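Local structure of alpha-L-arabinofuranosidase B (Aspergillus kawachii, 6SXT) at residues I108-T113 against T289-V294; T229-G234 against G249-Y254; G320-G325 against R436-P441; I348-T353 against V391-S396. The protein hydrolyses terminal non-reducing alpha-L-arabinofuranosyl residues from arabinoxylan, arabinan and arabinogalactan, contributing to the breakdown of plant hemicellulose. All coordinates share one frame; numbering follows the deposited sequence. Where two conformers were deposited one is given.

In the fold
Contacts 1 and 2 lie in the catalytic domain, contacts 3 and 4 in the arabinose-binding domain. Contacts 1 and 2 share the large antiparallel sheet, their centres about 19 Å apart, and the whole of contact 2 falls in the chain between 108-113 and 289-294. Contact 3 opens at 320, just after strand 317-319 of that sheet, and touches contact 1 through Pro111 and Ile108; the two centres are about 14 Å apart. This is where the catalytic sheet meets the second domain. Contact 4 comes in the chain between the two segments of contact 3, farther out in the beta-trefoil, about 23 Å from contact 3 and 47 Å from contact 2, centre to centre.

Contact 1: residues I108-T113 against T289-V294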
# COMPACT_ATOMS: atom_id res chain seq x y z
N ILE A 108 6.56 -6.12 -2.20
CA ILE A 108 6.13 -6.66 -3.52
C ILE A 108 4.64 -6.47 -3.77
O ILE A 108 4.14 -7.07 -4.73
CB ILE A 108 6.54 -8.14 -3.69
CG1 ILE A 108 5.95 -9.09 -2.64
CG2 ILE A 108 8.04 -8.23 -3.74
CD1 ILE A 108 6.07 -10.54 -2.93
N GLY A 109 3.95 -5.68 -2.98
CA GLY A 109 2.51 -5.51 -3.21
C GLY A 109 2.17 -4.53 -4.31
O GLY A 109 1.01 -4.48 -4.72
N ALA A 110 3.13 -3.74 -4.81
CA ALA A 110 2.82 -2.67 -5.77
C ALA A 110 3.84 -2.65 -6.91
O ALA A 110 4.52 -1.65 -7.14
CB ALA A 110 2.76 -1.35 -5.08
N PRO A 111 3.92 -3.73 -7.69
CA PRO A 111 4.81 -3.74 -8.85
C PRO A 111 4.28 -2.78 -9.91
O PRO A 111 3.07 -2.71 -10.18
CB PRO A 111 4.75 -5.18 -9.37
CG PRO A 111 3.35 -5.65 -8.93
CD PRO A 111 3.14 -4.99 -7.58
N VAL A 112 5.19 -2.10 -10.56
CA VAL A 112 4.93 -1.18 -11.68
C VAL A 112 6.06 -1.35 -12.70
O VAL A 112 7.09 -1.98 -12.36
CB VAL A 112 4.83 0.28 -11.24
CG1 VAL A 112 3.58 0.48 -10.38
CG2 VAL A 112 6.11 0.72 -10.55
N THR A 113 5.91 -0.72 -13.84
CA THR A 113 7.05 -0.38 -14.68
C THR A 113 7.09 1.13 -14.82
O THR A 113 6.01 1.78 -14.85
CB THR A 113 7.10 -1.09 -16.04
OG1 THR A 113 5.88 -0.81 -16.75
CG2 THR A 113 7.32 -2.57 -15.90
N THR A 289 -1.59 3.02 -1.72
CA THR A 289 -0.28 2.73 -2.27
C THR A 289 0.43 4.03 -2.61
O THR A 289 -0.16 4.87 -3.32
CB THR A 289 -0.35 1.89 -3.56
OG1 THR A 289 -0.97 0.64 -3.26
CG2 THR A 289 1.01 1.62 -4.15
N PHE A 290 1.66 4.14 -2.18
CA PHE A 290 2.53 5.30 -2.41
C PHE A 290 3.68 4.90 -3.33
O PHE A 290 4.37 3.89 -3.06
CB PHE A 290 3.08 5.80 -1.08
CG PHE A 290 4.06 6.94 -1.13
CD1 PHE A 290 3.64 8.24 -0.98
CD2 PHE A 290 5.42 6.69 -1.23
CE1 PHE A 290 4.53 9.30 -0.93
CE2 PHE A 290 6.33 7.75 -1.21
CZ PHE A 290 5.88 9.06 -1.05
N TYR A 291 3.89 5.68 -4.39
CA TYR A 291 5.03 5.40 -5.31
C TYR A 291 6.15 6.44 -5.12
O TYR A 291 7.34 6.07 -5.19
CB TYR A 291 4.51 5.43 -6.76
CG TYR A 291 3.52 4.33 -7.04
CD1 TYR A 291 3.89 3.00 -7.17
CD2 TYR A 291 2.17 4.61 -7.19
CE1 TYR A 291 2.98 1.99 -7.43
CE2 TYR A 291 1.26 3.62 -7.44
CZ TYR A 291 1.64 2.31 -7.57
OH TYR A 291 0.73 1.33 -7.86
N GLU A 292 5.82 7.72 -5.03
CA GLU A 292 6.79 8.80 -4.88
C GLU A 292 6.08 10.01 -4.28
O GLU A 292 4.86 10.13 -4.44
CB GLU A 292 7.45 9.18 -6.22
CG GLU A 292 6.49 9.70 -7.27
CD GLU A 292 7.17 10.06 -8.59
OE1 GLU A 292 7.54 9.11 -9.29
OE2 GLU A 292 7.41 11.26 -8.83
N GLY A 293 6.85 10.87 -3.65
CA GLY A 293 6.27 12.11 -3.16
C GLY A 293 7.34 12.96 -2.51
O GLY A 293 8.43 12.48 -2.20
N VAL A 294 6.98 14.22 -2.28
CA VAL A 294 7.89 15.18 -1.66
C VAL A 294 7.10 16.12 -0.76
O VAL A 294 5.90 16.29 -0.93
CB VAL A 294 8.70 15.98 -2.67
CG1 VAL A 294 9.39 15.16 -3.75
CG2 VAL A 294 7.87 17.10 -3.27
O HOH W 1 1.14 -1.34 -8.32
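Ala110 and Val112 make a buried apolar contact with Thr289 and Tyr291 inside the catalytic domain, across one intervening strand of the large antiparallel sheet. Strand 117-124 pairs with both 111-114 and 288-296, so the two segments share no backbone hydrogen bonds with each other and meet through side chains. Their closest CA atoms belong to Ala110 and Thr289, 7.1 Å apart. Both of these residues also touch Phe123 of the middle strand.

At the near end, the CB of Ala110 packs on CG2 of Thr289 at 3.6 Å. That methyl is anti to the backbone N of Thr289, while OG1 (chi1 -61°) lies beside that N and bonds to His155. The same CG2 also lies over one face of the Tyr291 ring, towards its rim. Val112 supplies the other methyl: its CG1 approaches CE1 of Tyr291 obliquely, at a tight 3.4 Å. Near the ring plane, Ala110 O sits at the edge, 4.0 Å from CE1.

The phenol end is polar. Tyr291 OH lies 2.7 Å from a water that donates to Pro111 O at 3.0 Å, and Arg226 NH1 is a further hydrogen-bonding partner of the hydroxyl. The ring is thus packed by methyls, a threonine methyl over one face and a valine methyl meeting it obliquely, while its buried hydroxyl is satisfied by the water and Arg226.

Contact 2: residues T229-G234 against G249-Y254; sequences TAAVKG and GSLSTY. With EDO (1,2-ethanediol), chain P.
Leu251 spans one strand of the catalytic sheet to rest on Thr229 and Ala231. Strand 238-245 lies between the two segments, pairing antiparallel with 227-235 on one flank and with 250-257 on the other. The nearest CA atoms, those of Thr229 and Leu251, are 7.8 Å apart, and no hydrogen bond runs directly from one segment to the other.

The apolar contact is carried by a single branch. Leu251 CD2 stands 4.1 Å from CG2 of Thr229, with the two side chains crossing at about a right angle, and 4.4 Å from the CB of Ala231. Leu251 has CG anti to its carbonyl carbon (chi1 -72°), and although its CB does not aim at the neighbour, CD2 reaches both residues. The leucine side chain also touches Arg242 and Ala244 of the middle strand. Helix 302-315 packs against this same cluster, through Glu305 and Gln309 on Leu251, Ile312 on Thr229 and Glu305 on Ala231.

The polar groups nearby bond to helix 302-315. Thr229 keeps CG2 for Leu251 and gives OG1 to Gln309 of the helix. Lys233, two residues beyond Ala231, forms salt bridges with Asp302 and Glu305. At the far end of the second segment, O2 of an ethanediol, probably from the crystallisation liquor, lies 2.7 Å from Tyr254 O.

The methyl contacts are ordinary to slightly long van der Waals ones. Strand to strand the contact is purely apolar, and the polar ends beside it are paired with the helix, the threonine hydroxyl with a glutamine and the lysine amine with two acidic side chains.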
# COMPACT_ATOMS: atom_id res chain seq x y z
N THR A 229 -1.72 11.78 -9.53
CA THR A 229 -0.85 12.80 -8.92
C THR A 229 -1.71 13.66 -8.03
O THR A 229 -2.62 14.31 -8.55
CB THR A 229 -0.16 13.69 -9.94
OG1 THR A 229 0.56 12.85 -10.85
CG2 THR A 229 0.80 14.63 -9.26
N ALA A 230 -1.42 13.68 -6.73
CA ALA A 230 -2.10 14.60 -5.79
C ALA A 230 -1.10 15.67 -5.43
O ALA A 230 -0.04 15.31 -4.87
CB ALA A 230 -2.55 13.83 -4.58
N ALA A 231 -1.41 16.95 -5.64
CA ALA A 231 -0.51 18.06 -5.31
C ALA A 231 -1.26 19.00 -4.37
O ALA A 231 -2.35 19.51 -4.75
CB ALA A 231 0.01 18.80 -6.52
N VAL A 232 -0.67 19.25 -3.22
CA VAL A 232 -1.32 20.05 -2.15
C VAL A 232 -0.34 21.13 -1.72
O VAL A 232 0.90 20.89 -1.65
CB VAL A 232 -1.79 19.16 -0.98
CG1 VAL A 232 -2.00 19.96 0.31
CG2 VAL A 232 -3.00 18.38 -1.40
N LYS A 233 -0.83 22.32 -1.38
CA LYS A 233 0.05 23.38 -0.90
C LYS A 233 -0.75 24.26 0.05
O LYS A 233 -1.98 24.27 -0.03
CB LYS A 233 0.67 24.18 -2.04
CG LYS A 233 -0.32 24.74 -3.07
CD LYS A 233 0.38 25.21 -4.31
CE LYS A 233 -0.54 25.65 -5.42
NZ LYS A 233 0.24 25.89 -6.68
N GLY A 234 -0.01 24.85 0.99
CA GLY A 234 -0.62 25.66 2.04
C GLY A 234 0.30 26.79 2.42
O GLY A 234 1.50 26.59 2.56
N GLY A 249 -1.38 13.86 -19.24
CA GLY A 249 -2.06 15.16 -19.17
C GLY A 249 -1.64 15.97 -17.97
O GLY A 249 -0.54 15.78 -17.40
N SER A 250 -2.49 16.94 -17.59
CA SER A 250 -2.08 18.03 -16.69
C SER A 250 -2.84 17.93 -15.36
O SER A 250 -3.80 17.19 -15.25
CB SER A 250 -2.25 19.39 -17.40
OG SER A 250 -3.51 19.44 -17.98
N LEU A 251 -2.34 18.72 -14.40
CA LEU A 251 -3.03 18.98 -13.12
C LEU A 251 -4.23 19.89 -13.38
O LEU A 251 -4.12 20.86 -14.16
CB LEU A 251 -2.10 19.67 -12.15
CG LEU A 251 -1.00 18.77 -11.57
CD1 LEU A 251 0.15 19.60 -11.00
CD2 LEU A 251 -1.52 17.83 -10.52
N SER A 252 -5.32 19.60 -12.70
CA SER A 252 -6.48 20.50 -12.59
C SER A 252 -6.58 20.93 -11.13
O SER A 252 -6.17 20.17 -10.22
CB SER A 252 -7.71 19.86 -13.02
OG SER A 252 -7.64 19.57 -14.41
N THR A 253 -7.09 22.14 -10.90
CA THR A 253 -7.20 22.66 -9.54
C THR A 253 -8.62 22.41 -9.03
O THR A 253 -9.58 22.86 -9.68
CB THR A 253 -6.79 24.13 -9.49
OG1 THR A 253 -5.43 24.22 -9.91
CG2 THR A 253 -6.99 24.70 -8.11
N TYR A 254 -8.75 21.69 -7.94
CA TYR A 254 -10.10 21.41 -7.41
C TYR A 254 -10.40 22.24 -6.17
O TYR A 254 -11.61 22.41 -5.87
CB TYR A 254 -10.29 19.91 -7.26
CG TYR A 254 -10.14 19.23 -8.59
CD1 TYR A 254 -11.05 19.47 -9.60
CD2 TYR A 254 -9.09 18.35 -8.82
CE1 TYR A 254 -10.93 18.85 -10.83
CE2 TYR A 254 -8.96 17.74 -10.07
CZ TYR A 254 -9.88 17.98 -11.06
OH TYR A 254 -9.84 17.40 -12.30
C1 EDO P . -15.44 23.39 -4.80
O1 EDO P . -16.81 23.10 -4.48
C2 EDO P . -14.35 23.37 -3.76
O2 EDO P . -13.28 22.31 -3.73

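Contact 3: residues G320-G325 against R436-P441; sequences GSLVSG and RSWSYP
Leu322 meets two flat groups, the guanidinium of Arg436 and the indole of Trp438, and reaches both at their edges. The carbonyl oxygen of Leu322 lies close to the guanidinium plane and takes a hydrogen bond from Arg436 NH2, 2.9 Å long with an N-H...O angle of 160°. The donor comes in the carbonyl plane, on a lone pair of that oxygen. A water also sits at the guanidinium edge, accepting from Arg436 NH1 at 2.9 Å and donating to Leu322 O at 2.7 Å, so the oxygen is gripped twice and the two nitrogens converge on it, one directly and one through the water. NH1 has a further partner in Gln425, which helps fix the rotation of the group.

The arginine chain leaves the backbone extended and bends at chi3 (65°), and this brings NH2 to the carbonyl oxygen of Leu322. Here the loop that follows strand 317-319 of the catalytic domain runs over the arabinose-binding domain, a beta-trefoil, and Arg436 is the last residue but one of strand 433-437 of that domain.

Leu322 uses its other surface on the indole: CD1 lies at the Trp438 edge, 4.1 Å from CD1 of the ring, the two side chains crossing obliquely. CD2 turns to Arg436 instead, 3.8 Å from NH2, and also packs on Pro111 of the catalytic domain. Trp438 meets Phe123 edge-to-face, another residue of the catalytic domain. Next to it in the chain, Ser437 OG accepts from Tyr440 N at 3.0 Å, an ST motif that shapes the turn after the strand.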
# COMPACT_ATOMS: atom_id res chain seq x y z
N GLY A 320 2.42 -3.13 -13.11
CA GLY A 320 3.34 -4.24 -13.24
C GLY A 320 2.66 -5.59 -12.98
O GLY A 320 1.50 -5.62 -12.56
N SER A 321 3.36 -6.68 -13.24
CA SER A 321 2.79 -8.03 -12.98
C SER A 321 2.80 -8.33 -11.48
O SER A 321 3.86 -8.27 -10.84
CB SER A 321 3.55 -9.07 -13.74
OG SER A 321 3.03 -10.35 -13.40
N LEU A 322 1.66 -8.76 -10.96
CA LEU A 322 1.53 -9.25 -9.58
C LEU A 322 1.77 -10.77 -9.47
O LEU A 322 1.76 -11.26 -8.34
CB LEU A 322 0.09 -8.97 -9.12
CG LEU A 322 -0.13 -7.53 -8.66
CD1 LEU A 322 -1.57 -7.14 -8.73
CD2 LEU A 322 0.43 -7.28 -7.26
N VAL A 323 1.97 -11.47 -10.57
CA VAL A 323 1.91 -12.95 -10.58
C VAL A 323 3.24 -13.51 -11.06
O VAL A 323 3.89 -12.93 -11.95
CB VAL A 323 0.75 -13.41 -11.46
CG1 VAL A 323 0.69 -14.92 -11.56
CG2 VAL A 323 -0.53 -12.86 -10.91
N SER A 324 3.66 -14.59 -10.43
CA SER A 324 4.78 -15.41 -10.92
C SER A 324 4.49 -16.88 -10.65
O SER A 324 3.54 -17.18 -9.89
CB SER A 324 6.09 -14.98 -10.29
OG SER A 324 6.15 -15.29 -8.92
N GLY A 325 5.37 -17.74 -11.16
CA GLY A 325 5.22 -19.18 -10.93
C GLY A 325 4.16 -19.77 -11.86
O GLY A 325 3.66 -19.15 -12.79
N ARG A 436 -0.25 -15.28 -2.40
CA ARG A 436 -0.08 -14.06 -1.59
C ARG A 436 -1.41 -13.30 -1.54
O ARG A 436 -2.02 -13.12 -2.55
CB ARG A 436 0.99 -13.18 -2.26
CG ARG A 436 1.45 -12.01 -1.41
CD ARG A 436 2.59 -11.22 -2.02
NE ARG A 436 2.13 -10.61 -3.24
CZ ARG A 436 2.41 -11.01 -4.49
NH1 ARG A 436 3.20 -12.04 -4.73
NH2 ARG A 436 1.84 -10.39 -5.53
N SER A 437 -1.79 -12.82 -0.38
CA SER A 437 -2.98 -11.97 -0.23
C SER A 437 -2.78 -10.71 -1.07
O SER A 437 -1.76 -10.04 -0.87
CB SER A 437 -3.27 -11.65 1.17
OG SER A 437 -4.26 -10.62 1.29
N TRP A 438 -3.72 -10.37 -1.95
CA TRP A 438 -3.66 -9.07 -2.65
C TRP A 438 -3.81 -7.93 -1.66
O TRP A 438 -3.07 -6.93 -1.75
CB TRP A 438 -4.75 -9.00 -3.70
CG TRP A 438 -4.75 -7.67 -4.39
CD1 TRP A 438 -3.95 -7.28 -5.42
CD2 TRP A 438 -5.50 -6.52 -4.00
NE1 TRP A 438 -4.16 -5.97 -5.71
CE2 TRP A 438 -5.10 -5.47 -4.85
CE3 TRP A 438 -6.44 -6.27 -3.01
CZ2 TRP A 438 -5.62 -4.18 -4.73
CZ3 TRP A 438 -6.96 -5.01 -2.90
CH2 TRP A 438 -6.52 -3.96 -3.71
N SER A 439 -4.74 -8.03 -0.69
CA SER A 439 -5.05 -6.87 0.15
C SER A 439 -4.00 -6.74 1.29
O SER A 439 -3.79 -5.61 1.77
CB SER A 439 -6.44 -6.93 0.67
OG SER A 439 -6.62 -8.09 1.47
N TYR A 440 -3.38 -7.83 1.71
CA TYR A 440 -2.34 -7.85 2.76
C TYR A 440 -1.16 -8.62 2.23
O TYR A 440 -0.95 -9.81 2.54
CB TYR A 440 -2.84 -8.48 4.07
CG TYR A 440 -3.76 -7.66 4.89
CD1 TYR A 440 -5.10 -7.48 4.52
CD2 TYR A 440 -3.31 -7.05 6.08
CE1 TYR A 440 -5.98 -6.76 5.33
CE2 TYR A 440 -4.17 -6.31 6.85
CZ TYR A 440 -5.50 -6.22 6.51
OH TYR A 440 -6.36 -5.51 7.31
N PRO A 441 -0.33 -8.00 1.35
CA PRO A 441 0.72 -8.75 0.68
C PRO A 441 1.91 -9.21 1.52
O PRO A 441 2.75 -9.93 1.01
CB PRO A 441 1.16 -7.83 -0.46
CG PRO A 441 0.80 -6.45 0.06
CD PRO A 441 -0.51 -6.64 0.82
O HOH W 2 3.56 -13.01 -7.41

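Contact 4: residues I348-T353 against V391-S396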
# COMPACT_ATOMS: atom_id res chain seq x y z
N ILE A 348 -5.51 -28.78 0.70
CA ILE A 348 -6.37 -27.70 1.21
C ILE A 348 -7.82 -28.13 0.98
O ILE A 348 -8.23 -28.36 -0.18
CB ILE A 348 -6.08 -26.34 0.54
CG1 ILE A 348 -4.60 -25.97 0.74
CG2 ILE A 348 -7.04 -25.29 1.08
CD1 ILE A 348 -4.23 -24.58 0.25
N ALA A 349 -8.54 -28.18 2.07
CA ALA A 349 -9.95 -28.58 2.02
C ALA A 349 -10.74 -27.66 2.93
O ALA A 349 -10.25 -26.58 3.37
CB ALA A 349 -10.06 -30.04 2.44
N HIS A 350 -11.99 -28.02 3.26
CA HIS A 350 -12.72 -27.21 4.22
C HIS A 350 -13.73 -28.13 4.93
O HIS A 350 -14.13 -29.15 4.31
CB HIS A 350 -13.37 -25.98 3.58
CG HIS A 350 -14.51 -26.34 2.69
ND1 HIS A 350 -15.82 -26.28 3.17
CD2 HIS A 350 -14.56 -26.73 1.40
CE1 HIS A 350 -16.62 -26.64 2.18
NE2 HIS A 350 -15.88 -26.94 1.09
N THR A 351 -14.07 -27.72 6.12
CA THR A 351 -15.19 -28.31 6.92
C THR A 351 -16.13 -27.16 7.21
O THR A 351 -15.78 -26.30 8.06
CB THR A 351 -14.69 -28.97 8.20
OG1 THR A 351 -13.65 -29.87 7.83
CG2 THR A 351 -15.83 -29.72 8.87
N ASP A 352 -17.21 -27.06 6.46
CA ASP A 352 -18.09 -25.87 6.45
C ASP A 352 -17.20 -24.62 6.22
O ASP A 352 -16.49 -24.63 5.22
CB ASP A 352 -18.94 -25.86 7.71
CG ASP A 352 -19.92 -27.05 7.64
OD1 ASP A 352 -20.37 -27.35 6.53
OD2 ASP A 352 -20.14 -27.62 8.69
N THR A 353 -17.26 -23.62 7.08
CA THR A 353 -16.50 -22.36 6.78
C THR A 353 -15.03 -22.50 7.12
O THR A 353 -14.27 -21.56 6.67
CB THR A 353 -17.04 -21.15 7.54
OG1 THR A 353 -16.87 -21.33 8.93
CG2 THR A 353 -18.50 -20.91 7.21
N VAL A 391 -15.98 -26.13 -4.85
CA VAL A 391 -16.70 -27.03 -5.78
C VAL A 391 -18.03 -27.47 -5.12
O VAL A 391 -19.03 -27.45 -5.81
CB VAL A 391 -15.81 -28.20 -6.21
CG1 VAL A 391 -16.63 -29.39 -6.74
CG2 VAL A 391 -14.84 -27.69 -7.26
N ASP A 392 -18.01 -27.82 -3.85
CA ASP A 392 -19.26 -28.33 -3.18
C ASP A 392 -20.19 -27.17 -2.87
O ASP A 392 -21.41 -27.40 -2.81
CB ASP A 392 -18.95 -29.04 -1.88
CG ASP A 392 -18.16 -28.19 -0.91
OD1 ASP A 392 -16.91 -28.11 -1.15
OD2 ASP A 392 -18.74 -27.73 0.10
N THR A 393 -19.65 -25.93 -2.74
CA THR A 393 -20.44 -24.73 -2.36
C THR A 393 -20.20 -23.61 -3.36
O THR A 393 -19.47 -22.66 -3.09
CB THR A 393 -20.19 -24.33 -0.91
OG1 THR A 393 -20.28 -25.43 -0.00
CG2 THR A 393 -21.14 -23.27 -0.45
N PRO A 394 -20.78 -23.68 -4.57
CA PRO A 394 -20.60 -22.66 -5.58
C PRO A 394 -21.09 -21.32 -5.03
O PRO A 394 -22.00 -21.26 -4.19
CB PRO A 394 -21.44 -23.05 -6.78
CG PRO A 394 -21.88 -24.48 -6.49
CD PRO A 394 -21.63 -24.80 -5.04
N GLY A 395 -20.40 -20.25 -5.45
CA GLY A 395 -20.71 -18.92 -4.92
C GLY A 395 -19.98 -18.57 -3.66
O GLY A 395 -20.08 -17.40 -3.23
N SER A 396 -19.28 -19.52 -3.07
CA SER A 396 -18.46 -19.33 -1.86
C SER A 396 -16.98 -19.42 -2.25
O SER A 396 -16.64 -20.23 -3.10
CB SER A 396 -18.82 -20.24 -0.75
OG SER A 396 -20.11 -19.87 -0.28
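His350 reaches from near the end of strand 346-351 to Asp392 in the loop after strand 386-390, and its ring is bonded at both nitrogens. From CB, which points towards the loop, CG takes the position between the backbone N and the carbonyl carbon (chi1 70°), which carries the ring to the loop 391-396. ND1 turns back to its own segment and donates to Asp352 O at 2.7 Å, on a lone pair in the carbonyl plane, although the acceptor is tilted somewhat from the ring plane. On one side of NE2, CD2 lies 3.7 Å from Asp392 OD1; on the other, between the nitrogens, CE1 is 3.2 Å from Asp392 OD2 and, more loosely, 4.4 Å from Thr393 OG1.

The tip, NE2, donates to Asp392 OD1 at 2.7 Å and 168°, close to straight. It uses the syn lone pair of that oxygen, and ring and carboxylate are only 17° from coplanar. Thr393 OG1 gives a hydrogen bond of 2.8 Å to Asp392 OD2 from above the carboxylate plane, which helps hold that group in place. With donors needed at both ND1 and NE2, the imidazole is probably doubly protonated, which would strengthen the bond to the acid.

Just beyond, a type II beta turn from Thr393 to Ser396 carries the chain into strand 396-401, and Glu371 of helix 366-371 touches both side chains. This is a His-carboxylate hydrogen bond tying strand to loop in the beta-trefoil of the arabinose-binding domain.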